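Local structure of methylmalonate-semialdehyde dehydrogenase (Oceanimonas doudoroffii, 4ZZ7) at residues 301-315 with 362-374. The protein probably catalyses the NAD-dependent, CoA-acylating oxidation of methylmalonate semialdehyde, as a member of the aldehyde dehydrogenase family. Numbering follows the deposited sequence.
Sequences VSKMTQAMQKLKVGP and ENGFFVGGTLIDH
Helix packing against a beta sheet in an aldehyde dehydrogenase fold is illustrated where helix 301-308 runs nearly antiparallel to strand 370-373, their axes 9.8 Å apart at closest approach, with Val301, Met304 and Met308 meeting Leu371 and Asp373. No hydrogen bond joins the two segments, so side-chain fit carries the contact. Leu371 is the residue on which the helix closes: its CD1 lies 3.7 Å from CE of Met308 and also touches CG of Met304 and OG1 of Thr305. The Met308 chain is extended through chi2 but bends at chi3 (-61°), which turns CE onto CG and CD1 of Leu371, the two side chains crossing at about a right angle, while SD lies 3.9 Å from O of Gly369. One turn back, OG1 of Thr305 gives a 2.8 Å hydrogen bond to O of Val301, which accepts the helical N-H of Thr305 from the other face of its carbonyl plane. At Asp373, CG2 of Val301 rests on the carboxylate, 3.6 Å from OD2, and OD1 of that group is salt-bridged to Arg395.

Beyond the helix, CD1 of Leu311 lies over CA of Gly369, and CG2 of Val313 near CA of Gly368. Val313 CG1 meets Phe366 CD1 obliquely at 3.9 Å, whereas O of Gly314 comes to the ring edge, 3.3 Å from CE1. The Pro315 ring crosses the Glu362 carboxylate, with CG 3.5 Å from OE2. An alanine in place of Glu362 would remove the carboxylate and would probably leave the Pro315 ring uncovered on that side, with only Phe366 of 362-374 still touching it.

Helix 264-276 flanks the methionines, Val268 and Leu272 meeting Met304 and Phe276 meeting Met308, while strand 370-373 lies in its sheet between the antiparallel strand 348-351 and the parallel strand 390-396.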
# COMPACT_ATOMS: atom_id res chain seq x y z
N VAL A 301 6.70 -41.52 16.81
CA VAL A 301 6.37 -42.81 16.17
C VAL A 301 5.38 -43.61 17.01
O VAL A 301 4.45 -44.22 16.47
CB VAL A 301 7.63 -43.65 15.83
CG1 VAL A 301 7.24 -45.01 15.25
CG2 VAL A 301 8.48 -42.92 14.82
N SER A 302 5.57 -43.60 18.32
CA SER A 302 4.67 -44.27 19.24
C SER A 302 3.24 -43.78 19.01
O SER A 302 2.38 -44.52 18.54
CB SER A 302 5.11 -44.04 20.69
OG SER A 302 4.12 -44.42 21.64
N LYS A 303 3.03 -42.51 19.28
CA LYS A 303 1.68 -41.92 19.22
C LYS A 303 1.05 -41.88 17.84
O LYS A 303 -0.17 -41.97 17.71
CB LYS A 303 1.74 -40.49 19.76
CG LYS A 303 2.16 -40.45 21.20
CD LYS A 303 1.91 -39.10 21.82
CE LYS A 303 2.46 -39.07 23.24
NZ LYS A 303 1.84 -37.98 24.04
N MET A 304 1.89 -41.74 16.82
CA MET A 304 1.46 -41.69 15.44
C MET A 304 0.95 -43.05 15.02
O MET A 304 -0.08 -43.10 14.37
CB MET A 304 2.61 -41.24 14.53
CG MET A 304 2.19 -40.78 13.14
SD MET A 304 1.09 -39.34 13.01
CE MET A 304 -0.44 -40.17 12.65
N THR A 305 1.65 -44.12 15.41
CA THR A 305 1.21 -45.51 15.16
C THR A 305 -0.18 -45.74 15.73
O THR A 305 -1.02 -46.34 15.07
CB THR A 305 2.15 -46.60 15.76
OG1 THR A 305 3.47 -46.48 15.21
CG2 THR A 305 1.65 -48.00 15.43
N GLN A 306 -0.40 -45.25 16.94
CA GLN A 306 -1.67 -45.45 17.63
C GLN A 306 -2.82 -44.76 16.93
O GLN A 306 -3.81 -45.41 16.56
CB GLN A 306 -1.60 -44.98 19.09
CG GLN A 306 -0.81 -45.90 20.01
CD GLN A 306 -1.55 -47.16 20.42
OE1 GLN A 306 -2.60 -47.52 19.88
NE2 GLN A 306 -0.99 -47.86 21.41
N ALA A 307 -2.70 -43.45 16.72
CA ALA A 307 -3.73 -42.66 16.02
C ALA A 307 -4.02 -43.13 14.58
O ALA A 307 -5.14 -42.97 14.10
CB ALA A 307 -3.34 -41.20 15.99
N MET A 308 -3.00 -43.70 13.94
CA MET A 308 -3.09 -44.18 12.57
C MET A 308 -3.94 -45.45 12.44
O MET A 308 -4.43 -45.75 11.34
CB MET A 308 -1.68 -44.41 12.02
CG MET A 308 -1.53 -44.06 10.56
SD MET A 308 0.14 -44.31 9.96
CE MET A 308 0.99 -43.19 11.01
N GLN A 309 -4.11 -46.18 13.55
CA GLN A 309 -4.95 -47.39 13.56
C GLN A 309 -6.42 -47.07 13.31
O GLN A 309 -7.15 -47.89 12.79
CB GLN A 309 -4.76 -48.23 14.85
CG GLN A 309 -4.16 -49.63 14.61
CD GLN A 309 -2.66 -49.60 14.39
OE1 GLN A 309 -1.92 -49.23 15.28
NE2 GLN A 309 -2.19 -50.00 13.20
N LYS A 310 -6.84 -45.85 13.64
CA LYS A 310 -8.22 -45.37 13.46
C LYS A 310 -8.52 -44.73 12.08
O LYS A 310 -9.62 -44.20 11.88
CB LYS A 310 -8.53 -44.36 14.56
CG LYS A 310 -8.19 -44.83 15.98
CD LYS A 310 -8.21 -43.69 16.99
CE LYS A 310 -9.63 -43.35 17.45
NZ LYS A 310 -10.15 -44.38 18.38
N LEU A 311 -7.56 -44.76 11.15
CA LEU A 311 -7.77 -44.21 9.80
C LEU A 311 -8.70 -45.09 9.04
O LEU A 311 -8.67 -46.32 9.20
CB LEU A 311 -6.47 -44.12 9.01
CG LEU A 311 -5.52 -43.00 9.40
CD1 LEU A 311 -4.25 -43.13 8.58
CD2 LEU A 311 -6.14 -41.61 9.22
N LYS A 312 -9.53 -44.48 8.20
CA LYS A 312 -10.43 -45.23 7.34
C LYS A 312 -10.11 -44.89 5.91
O LYS A 312 -10.19 -43.72 5.53
CB LYS A 312 -11.89 -44.93 7.65
CG LYS A 312 -12.32 -45.24 9.07
CD LYS A 312 -13.74 -44.75 9.34
CE LYS A 312 -13.91 -44.22 10.76
NZ LYS A 312 -15.27 -43.66 11.00
N VAL A 313 -9.74 -45.90 5.13
CA VAL A 313 -9.52 -45.74 3.69
C VAL A 313 -10.66 -46.43 2.96
O VAL A 313 -11.03 -47.55 3.30
CB VAL A 313 -8.19 -46.35 3.23
CG1 VAL A 313 -7.78 -45.74 1.90
CG2 VAL A 313 -7.10 -46.09 4.24
N GLY A 314 -11.22 -45.75 1.97
CA GLY A 314 -12.33 -46.28 1.19
C GLY A 314 -12.86 -45.31 0.15
O GLY A 314 -12.26 -44.25 -0.08
N PRO A 315 -13.98 -45.67 -0.49
CA PRO A 315 -14.55 -44.82 -1.53
C PRO A 315 -15.31 -43.62 -0.98
O PRO A 315 -15.82 -43.63 0.14
CB PRO A 315 -15.50 -45.77 -2.26
CG PRO A 315 -15.90 -46.77 -1.23
CD PRO A 315 -14.72 -46.93 -0.32
N GLU A 362 -13.71 -53.23 -3.90
CA GLU A 362 -12.87 -52.29 -4.62
C GLU A 362 -11.41 -52.74 -4.81
O GLU A 362 -10.61 -52.63 -3.90
CB GLU A 362 -13.00 -50.88 -4.00
CG GLU A 362 -14.19 -50.01 -4.51
CD GLU A 362 -15.29 -49.76 -3.50
OE1 GLU A 362 -16.37 -49.29 -3.86
OE2 GLU A 362 -15.06 -49.98 -2.31
N ASN A 363 -11.12 -53.28 -6.02
CA ASN A 363 -9.78 -53.33 -6.66
C ASN A 363 -9.50 -52.02 -7.46
O ASN A 363 -9.08 -52.05 -8.62
CB ASN A 363 -9.64 -54.53 -7.61
CG ASN A 363 -10.24 -54.28 -9.01
OD1 ASN A 363 -11.20 -53.53 -9.17
ND2 ASN A 363 -9.65 -54.90 -10.02
N GLY A 364 -9.79 -50.88 -6.84
CA GLY A 364 -9.41 -49.59 -7.38
C GLY A 364 -8.07 -49.21 -6.80
O GLY A 364 -7.40 -50.06 -6.19
N PHE A 365 -7.69 -47.94 -6.94
CA PHE A 365 -6.28 -47.54 -6.74
C PHE A 365 -6.01 -47.07 -5.30
O PHE A 365 -5.59 -45.95 -5.04
CB PHE A 365 -5.84 -46.51 -7.80
CG PHE A 365 -6.50 -46.72 -9.15
CD1 PHE A 365 -6.52 -47.97 -9.74
CD2 PHE A 365 -7.11 -45.67 -9.80
CE1 PHE A 365 -7.15 -48.16 -10.95
CE2 PHE A 365 -7.72 -45.86 -11.03
CZ PHE A 365 -7.74 -47.11 -11.60
N PHE A 366 -6.23 -47.99 -4.36
CA PHE A 366 -6.22 -47.71 -2.94
C PHE A 366 -4.88 -48.01 -2.29
O PHE A 366 -4.33 -49.10 -2.46
CB PHE A 366 -7.32 -48.52 -2.24
CG PHE A 366 -8.68 -47.91 -2.38
CD1 PHE A 366 -9.02 -46.78 -1.65
CD2 PHE A 366 -9.61 -48.43 -3.28
CE1 PHE A 366 -10.26 -46.18 -1.79
CE2 PHE A 366 -10.85 -47.84 -3.42
CZ PHE A 366 -11.18 -46.71 -2.68
N VAL A 367 -4.38 -47.03 -1.54
CA VAL A 367 -3.18 -47.20 -0.70
C VAL A 367 -3.51 -46.71 0.71
O VAL A 367 -4.07 -45.62 0.90
CB VAL A 367 -1.96 -46.42 -1.22
CG1 VAL A 367 -0.76 -46.62 -0.31
CG2 VAL A 367 -1.62 -46.83 -2.66
N GLY A 368 -3.15 -47.51 1.70
CA GLY A 368 -3.48 -47.19 3.07
C GLY A 368 -2.42 -46.31 3.66
O GLY A 368 -1.30 -46.26 3.17
N GLY A 369 -2.76 -45.63 4.74
CA GLY A 369 -1.82 -44.73 5.40
C GLY A 369 -0.63 -45.49 5.95
O GLY A 369 -0.80 -46.39 6.76
N THR A 370 0.57 -45.15 5.50
CA THR A 370 1.79 -45.85 5.90
C THR A 370 2.74 -44.93 6.66
O THR A 370 2.81 -43.74 6.37
CB THR A 370 2.51 -46.48 4.68
OG1 THR A 370 3.52 -45.60 4.19
CG2 THR A 370 1.57 -46.79 3.57
N LEU A 371 3.48 -45.50 7.60
CA LEU A 371 4.51 -44.79 8.37
C LEU A 371 5.84 -45.48 8.11
O LEU A 371 5.92 -46.70 8.28
CB LEU A 371 4.20 -44.86 9.85
CG LEU A 371 4.64 -43.66 10.69
CD1 LEU A 371 4.38 -43.93 12.15
CD2 LEU A 371 6.11 -43.36 10.50
N ILE A 372 6.85 -44.73 7.69
CA ILE A 372 8.22 -45.26 7.51
C ILE A 372 9.11 -44.60 8.57
O ILE A 372 8.97 -43.41 8.81
CB ILE A 372 8.76 -45.00 6.10
CG1 ILE A 372 7.78 -45.55 5.07
CG2 ILE A 372 10.10 -45.69 5.93
CD1 ILE A 372 8.15 -45.28 3.62
N ASP A 373 10.00 -45.35 9.21
CA ASP A 373 10.87 -44.79 10.27
C ASP A 373 12.32 -45.07 9.89
O ASP A 373 12.59 -45.92 9.03
CB ASP A 373 10.48 -45.39 11.65
CG ASP A 373 11.13 -44.66 12.88
OD1 ASP A 373 11.68 -43.55 12.77
OD2 ASP A 373 11.07 -45.23 13.98
N HIS A 374 13.24 -44.30 10.47
CA HIS A 374 14.69 -44.42 10.22
C HIS A 374 15.05 -44.23 8.74
O HIS A 374 15.79 -45.03 8.16
CB HIS A 374 15.25 -45.76 10.73
CG HIS A 374 14.91 -46.03 12.16
ND1 HIS A 374 14.01 -47.00 12.54
CD2 HIS A 374 15.32 -45.43 13.30
CE1 HIS A 374 13.89 -47.00 13.86
NE2 HIS A 374 14.67 -46.06 14.34